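Local coordinates for NanU sialic acid binding protein (PDB 4L7T) that probably binds sialic acid with high affinity at the outer membrane of Bacteroides fragilis, as a SusD-family partner of the NanO system, at residues I64-M78 with G318-N330. Numbering follows the deposited sequence.
Sequences IYGDVPFGGEATQGM and GLIRLQIRYDLYN
D67 OD2 is gripped twice: the backbone N of Y326 donates to it at 2.8 Å, met on the anti side and nearly straight at 164°, and a water that itself accepts a hydrogen bond from D327 N donates to it as well. The other oxygen, OD1, forms a salt bridge with R325 NH1 at 2.9 Å. The carboxylate and guanidinium planes stand almost perpendicular; NH1 meets OD1 from above the carboxylate plane, 47° out of it, while OD1 lies close to the guanidinium plane. The CB of D67 also lies over a face of the Y326 ring, a CH-pi contact, while the hydroxyl of Y326 donates to V68 O at a short 2.5 Å. Q323 runs CG anti to its backbone N (chi1 175°) and then bends, bringing OE1 to the type I beta turn P69-G72, where F70 N donates to it at 3.2 Å from above the amide carbonyl plane, not along a lone pair; its NE2 is held by I324 O and by P361 O. Farther along, E73 OE2 takes I320 N at 2.9 Å and also Y295 OH. At the far end the R321 guanidinium donates NH1 to A74 O (2.8 Å) in its own plane, with Q76 OE1 lying over one face and L319 CB over the opposite one. L322 CB sits over a face of the Y65 ring, and I64 CG2 meets L328 CD2. R325 N donates a straight bond to I64 O; beside it, the long, bent bond from G66 N to Q323 O belongs to a short, weakly bonded antiparallel pairing, 65-67 with 323-324, which ties together distant loops of this largely helical SusD-like fold.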
loop_
_atom_site.group_PDB
_atom_site.type_symbol
_atom_site.label_atom_id
_atom_site.label_comp_id
_atom_site.label_asym_id
_atom_site.label_seq_id
_atom_site.Cartn_x
_atom_site.Cartn_y
_atom_site.Cartn_z
ATOM N N ILE A 64 10.308 -9.307 3.259
ATOM C CA ILE A 64 10.999 -8.197 3.915
ATOM C C ILE A 64 11.188 -8.478 5.418
ATOM O O ILE A 64 12.206 -8.003 5.998
ATOM C CB ILE A 64 10.144 -6.895 3.753
ATOM C CG1 ILE A 64 10.150 -6.487 2.279
ATOM C CG2 ILE A 64 10.719 -5.707 4.718
ATOM C CD1 ILE A 64 9.036 -5.536 1.946
ATOM N N TYR A 65 10.268 -9.235 6.024
ATOM C CA TYR A 65 10.290 -9.459 7.496
ATOM C C TYR A 65 10.553 -10.925 7.810
ATOM O O TYR A 65 10.762 -11.740 6.903
ATOM C CB TYR A 65 8.968 -9.047 8.173
ATOM C CG TYR A 65 8.563 -7.615 7.786
ATOM C CD1 TYR A 65 9.157 -6.511 8.452
ATOM C CD2 TYR A 65 7.624 -7.407 6.740
ATOM C CE1 TYR A 65 8.789 -5.196 8.071
ATOM C CE2 TYR A 65 7.257 -6.103 6.316
ATOM C CZ TYR A 65 7.824 -5.013 7.040
ATOM O OH TYR A 65 7.441 -3.733 6.584
ATOM N N GLY A 66 10.600 -11.208 9.103
ATOM C CA GLY A 66 10.698 -12.621 9.547
ATOM C C GLY A 66 11.807 -12.910 10.540
ATOM O O GLY A 66 11.876 -14.041 11.064
ATOM N N ASP A 67 12.710 -11.961 10.785
ATOM C CA ASP A 67 13.772 -12.157 11.778
ATOM C C ASP A 67 13.187 -11.845 13.170
ATOM O O ASP A 67 12.032 -11.434 13.271
ATOM C CB ASP A 67 14.985 -11.284 11.492
ATOM C CG ASP A 67 15.966 -11.950 10.534
ATOM O OD1 ASP A 67 15.840 -13.187 10.316
ATOM O OD2 ASP A 67 16.901 -11.325 9.997
ATOM N N VAL A 68 13.960 -12.120 14.230
ATOM C CA VAL A 68 13.507 -11.947 15.636
ATOM C C VAL A 68 13.645 -10.432 15.975
ATOM O O VAL A 68 14.680 -9.866 15.712
ATOM C CB VAL A 68 14.397 -12.829 16.536
ATOM C CG1 VAL A 68 14.325 -12.424 17.997
ATOM C CG2 VAL A 68 14.001 -14.299 16.285
ATOM N N PRO A 69 12.596 -9.803 16.559
ATOM C CA PRO A 69 12.770 -8.380 16.965
ATOM C C PRO A 69 14.082 -8.140 17.738
ATOM O O PRO A 69 14.385 -8.845 18.734
ATOM C CB PRO A 69 11.517 -8.110 17.799
ATOM C CG PRO A 69 10.446 -8.999 17.133
ATOM C CD PRO A 69 11.230 -10.287 16.857
ATOM N N PHE A 70 14.925 -7.204 17.302
ATOM C CA PHE A 70 16.322 -7.147 17.859
ATOM C C PHE A 70 16.334 -6.880 19.380
ATOM O O PHE A 70 17.263 -7.310 20.105
ATOM C CB PHE A 70 17.178 -6.065 17.112
ATOM C CG PHE A 70 16.708 -4.631 17.317
ATOM C CD1 PHE A 70 17.229 -3.851 18.372
ATOM C CD2 PHE A 70 15.779 -4.033 16.422
ATOM C CE1 PHE A 70 16.815 -2.533 18.596
ATOM C CE2 PHE A 70 15.343 -2.731 16.635
ATOM C CZ PHE A 70 15.870 -1.937 17.704
ATOM N N GLY A 71 15.334 -6.125 19.831
ATOM C CA GLY A 71 15.278 -5.594 21.251
ATOM C C GLY A 71 14.661 -6.576 22.223
ATOM O O GLY A 71 14.627 -6.340 23.430
ATOM N N GLY A 72 14.166 -7.686 21.707
ATOM C CA GLY A 72 13.610 -8.699 22.654
ATOM C C GLY A 72 12.124 -8.959 22.625
ATOM O O GLY A 72 11.618 -9.913 23.307
ATOM N N GLU A 73 11.393 -8.159 21.881
ATOM C CA GLU A 73 9.969 -8.362 21.886
ATOM C C GLU A 73 9.563 -9.739 21.418
ATOM O O GLU A 73 10.143 -10.356 20.459
ATOM C CB GLU A 73 9.195 -7.343 20.983
ATOM C CG GLU A 73 9.287 -5.885 21.433
ATOM C CD GLU A 73 10.458 -5.139 20.821
ATOM O OE1 GLU A 73 11.604 -5.717 20.599
ATOM O OE2 GLU A 73 10.187 -3.917 20.528
ATOM N N ALA A 74 8.460 -10.211 21.976
ATOM C CA ALA A 74 7.724 -11.277 21.377
ATOM C C ALA A 74 6.964 -10.813 20.160
ATOM O O ALA A 74 6.441 -9.700 20.113
ATOM C CB ALA A 74 6.782 -11.837 22.425
ATOM N N THR A 75 6.822 -11.700 19.193
ATOM C CA THR A 75 6.012 -11.363 18.004
ATOM C C THR A 75 4.512 -11.588 18.146
ATOM O O THR A 75 3.704 -10.903 17.449
ATOM C CB THR A 75 6.581 -12.066 16.728
ATOM O OG1 THR A 75 6.607 -13.507 16.962
ATOM C CG2 THR A 75 7.989 -11.530 16.447
ATOM N N GLN A 76 4.084 -12.458 19.087
ATOM C CA GLN A 76 2.653 -12.570 19.497
ATOM C C GLN A 76 1.703 -12.862 18.362
ATOM O O GLN A 76 0.549 -12.451 18.388
ATOM C CB GLN A 76 2.215 -11.357 20.311
ATOM C CG GLN A 76 3.007 -11.244 21.600
ATOM C CD GLN A 76 2.698 -9.974 22.375
ATOM O OE1 GLN A 76 2.007 -9.080 21.899
ATOM N NE2 GLN A 76 3.173 -9.927 23.607
ATOM N N GLY A 77 2.179 -13.624 17.358
ATOM C CA GLY A 77 1.287 -14.038 16.224
ATOM C C GLY A 77 1.584 -13.295 14.928
ATOM O O GLY A 77 1.238 -13.800 13.853
ATOM N N MET A 78 2.244 -12.154 15.018
ATOM C CA MET A 78 2.542 -11.413 13.785
ATOM C C MET A 78 3.503 -12.202 12.861
ATOM O O MET A 78 3.449 -12.058 11.638
ATOM C CB MET A 78 3.082 -10.016 14.091
ATOM C CG MET A 78 3.392 -9.220 12.864
ATOM S SD MET A 78 1.767 -8.693 12.114
ATOM C CE MET A 78 0.637 -8.711 13.649
ATOM N N GLY A 318 7.582 2.680 20.525
ATOM C CA GLY A 318 6.612 1.766 20.030
ATOM C C GLY A 318 7.061 0.355 20.411
ATOM O O GLY A 318 7.789 0.164 21.382
ATOM N N LEU A 319 6.625 -0.615 19.614
ATOM C CA LEU A 319 7.108 -2.024 19.762
ATOM C C LEU A 319 7.392 -2.613 18.369
ATOM O O LEU A 319 6.688 -2.255 17.386
ATOM C CB LEU A 319 6.078 -2.866 20.517
ATOM C CG LEU A 319 5.988 -2.465 22.003
ATOM C CD1 LEU A 319 4.838 -3.153 22.660
ATOM C CD2 LEU A 319 7.241 -2.781 22.823
ATOM N N ILE A 320 8.397 -3.500 18.305
ATOM C CA ILE A 320 8.680 -4.149 17.050
ATOM C C ILE A 320 8.054 -5.530 17.149
ATOM O O ILE A 320 8.439 -6.367 18.024
ATOM C CB ILE A 320 10.154 -4.295 16.823
ATOM C CG1 ILE A 320 10.925 -2.959 16.707
ATOM C CG2 ILE A 320 10.401 -5.213 15.550
ATOM C CD1 ILE A 320 10.426 -1.998 15.574
ATOM N N ARG A 321 7.083 -5.805 16.261
ATOM C CA ARG A 321 6.475 -7.136 16.139
ATOM C C ARG A 321 6.828 -7.760 14.811
ATOM O O ARG A 321 6.808 -8.955 14.650
ATOM C CB ARG A 321 4.948 -7.131 16.265
ATOM C CG ARG A 321 4.395 -6.436 17.554
ATOM C CD ARG A 321 4.719 -7.206 18.813
ATOM N NE ARG A 321 3.981 -6.536 19.916
ATOM C CZ ARG A 321 4.201 -6.812 21.203
ATOM N NH1 ARG A 321 5.146 -7.708 21.553
ATOM N NH2 ARG A 321 3.436 -6.205 22.114
ATOM N N LEU A 322 7.065 -6.897 13.824
ATOM C CA LEU A 322 7.550 -7.319 12.485
ATOM C C LEU A 322 8.955 -6.773 12.376
ATOM O O LEU A 322 9.172 -5.525 12.336
ATOM C CB LEU A 322 6.680 -6.651 11.383
ATOM C CG LEU A 322 5.310 -7.301 11.110
ATOM C CD1 LEU A 322 4.294 -6.446 10.231
ATOM C CD2 LEU A 322 5.428 -8.659 10.450
ATOM N N GLN A 323 9.936 -7.670 12.292
ATOM C CA GLN A 323 11.358 -7.297 12.230
ATOM C C GLN A 323 11.871 -7.449 10.792
ATOM O O GLN A 323 11.914 -8.567 10.267
ATOM C CB GLN A 323 12.157 -8.202 13.223
ATOM C CG GLN A 323 13.690 -7.982 13.137
ATOM C CD GLN A 323 14.120 -6.556 13.430
ATOM O OE1 GLN A 323 13.853 -5.998 14.536
ATOM N NE2 GLN A 323 14.753 -5.919 12.420
ATOM N N ILE A 324 12.298 -6.337 10.183
ATOM C CA ILE A 324 12.933 -6.381 8.887
ATOM C C ILE A 324 14.136 -7.329 8.946
ATOM O O ILE A 324 14.929 -7.280 9.917
ATOM C CB ILE A 324 13.463 -4.974 8.559
ATOM C CG1 ILE A 324 12.300 -3.956 8.506
ATOM C CG2 ILE A 324 14.316 -4.996 7.247
ATOM C CD1 ILE A 324 12.801 -2.516 8.732
ATOM N N ARG A 325 14.285 -8.182 7.934
ATOM C CA ARG A 325 15.420 -9.135 7.902
ATOM C C ARG A 325 16.739 -8.336 8.077
ATOM O O ARG A 325 17.016 -7.334 7.388
ATOM C CB ARG A 325 15.484 -9.948 6.621
ATOM C CG ARG A 325 14.403 -10.947 6.378
ATOM C CD ARG A 325 14.528 -12.203 7.252
ATOM N NE ARG A 325 13.535 -13.209 6.835
ATOM C CZ ARG A 325 13.317 -14.371 7.477
ATOM N NH1 ARG A 325 14.047 -14.692 8.543
ATOM N NH2 ARG A 325 12.385 -15.221 7.043
ATOM N N TYR A 326 17.563 -8.775 9.034
ATOM C CA TYR A 326 18.793 -8.007 9.341
ATOM C C TYR A 326 19.697 -7.765 8.121
ATOM O O TYR A 326 20.281 -6.689 8.004
ATOM C CB TYR A 326 19.648 -8.751 10.376
ATOM C CG TYR A 326 18.992 -9.083 11.729
ATOM C CD1 TYR A 326 17.811 -8.513 12.132
ATOM C CD2 TYR A 326 19.608 -9.983 12.583
ATOM C CE1 TYR A 326 17.193 -8.842 13.339
ATOM C CE2 TYR A 326 19.028 -10.283 13.829
ATOM C CZ TYR A 326 17.809 -9.687 14.192
ATOM O OH TYR A 326 17.191 -9.998 15.403
ATOM N N ASP A 327 19.822 -8.775 7.259
ATOM C CA ASP A 327 20.686 -8.642 6.097
ATOM C C ASP A 327 20.101 -7.808 4.965
ATOM O O ASP A 327 20.822 -7.522 4.014
ATOM C CB ASP A 327 21.119 -9.978 5.576
ATOM C CG ASP A 327 20.001 -10.808 5.011
ATOM O OD1 ASP A 327 18.789 -10.458 5.120
ATOM O OD2 ASP A 327 20.338 -11.863 4.435
ATOM N N LEU A 328 18.796 -7.504 5.025
ATOM C CA LEU A 328 18.179 -6.709 3.943
ATOM C C LEU A 328 18.744 -5.305 3.875
ATOM O O LEU A 328 18.841 -4.713 2.793
ATOM C CB LEU A 328 16.642 -6.730 4.085
ATOM C CG LEU A 328 15.880 -5.990 2.994
ATOM C CD1 LEU A 328 16.145 -6.627 1.603
ATOM C CD2 LEU A 328 14.393 -6.088 3.397
ATOM N N TYR A 329 19.229 -4.808 4.999
ATOM C CA TYR A 329 19.729 -3.481 5.126
ATOM C C TYR A 329 20.910 -3.230 4.180
ATOM O O TYR A 329 20.986 -2.115 3.595
ATOM C CB TYR A 329 20.228 -3.210 6.545
ATOM C CG TYR A 329 20.740 -1.785 6.745
ATOM C CD1 TYR A 329 19.847 -0.692 6.747
ATOM C CD2 TYR A 329 22.118 -1.528 6.935
ATOM C CE1 TYR A 329 20.321 0.656 6.959
ATOM C CE2 TYR A 329 22.591 -0.201 7.141
ATOM C CZ TYR A 329 21.691 0.873 7.176
ATOM O OH TYR A 329 22.140 2.168 7.384
ATOM N N ASN A 330 21.784 -4.245 4.014
ATOM C CA ASN A 330 22.937 -4.143 3.102
ATOM C C ASN A 330 22.765 -4.819 1.756
ATOM O O ASN A 330 23.583 -4.642 0.864
ATOM C CB ASN A 330 24.210 -4.619 3.807
ATOM C CG ASN A 330 24.710 -3.595 4.800
ATOM O OD1 ASN A 330 24.972 -3.917 5.959
ATOM N ND2 ASN A 330 24.796 -2.348 4.374
HETATM O O HOH W 1 10.043 -13.791 5.258
HETATM O O HOH W 2 9.702 -10.474 11.839
HETATM O O HOH W 3 18.879 -11.656 8.178
#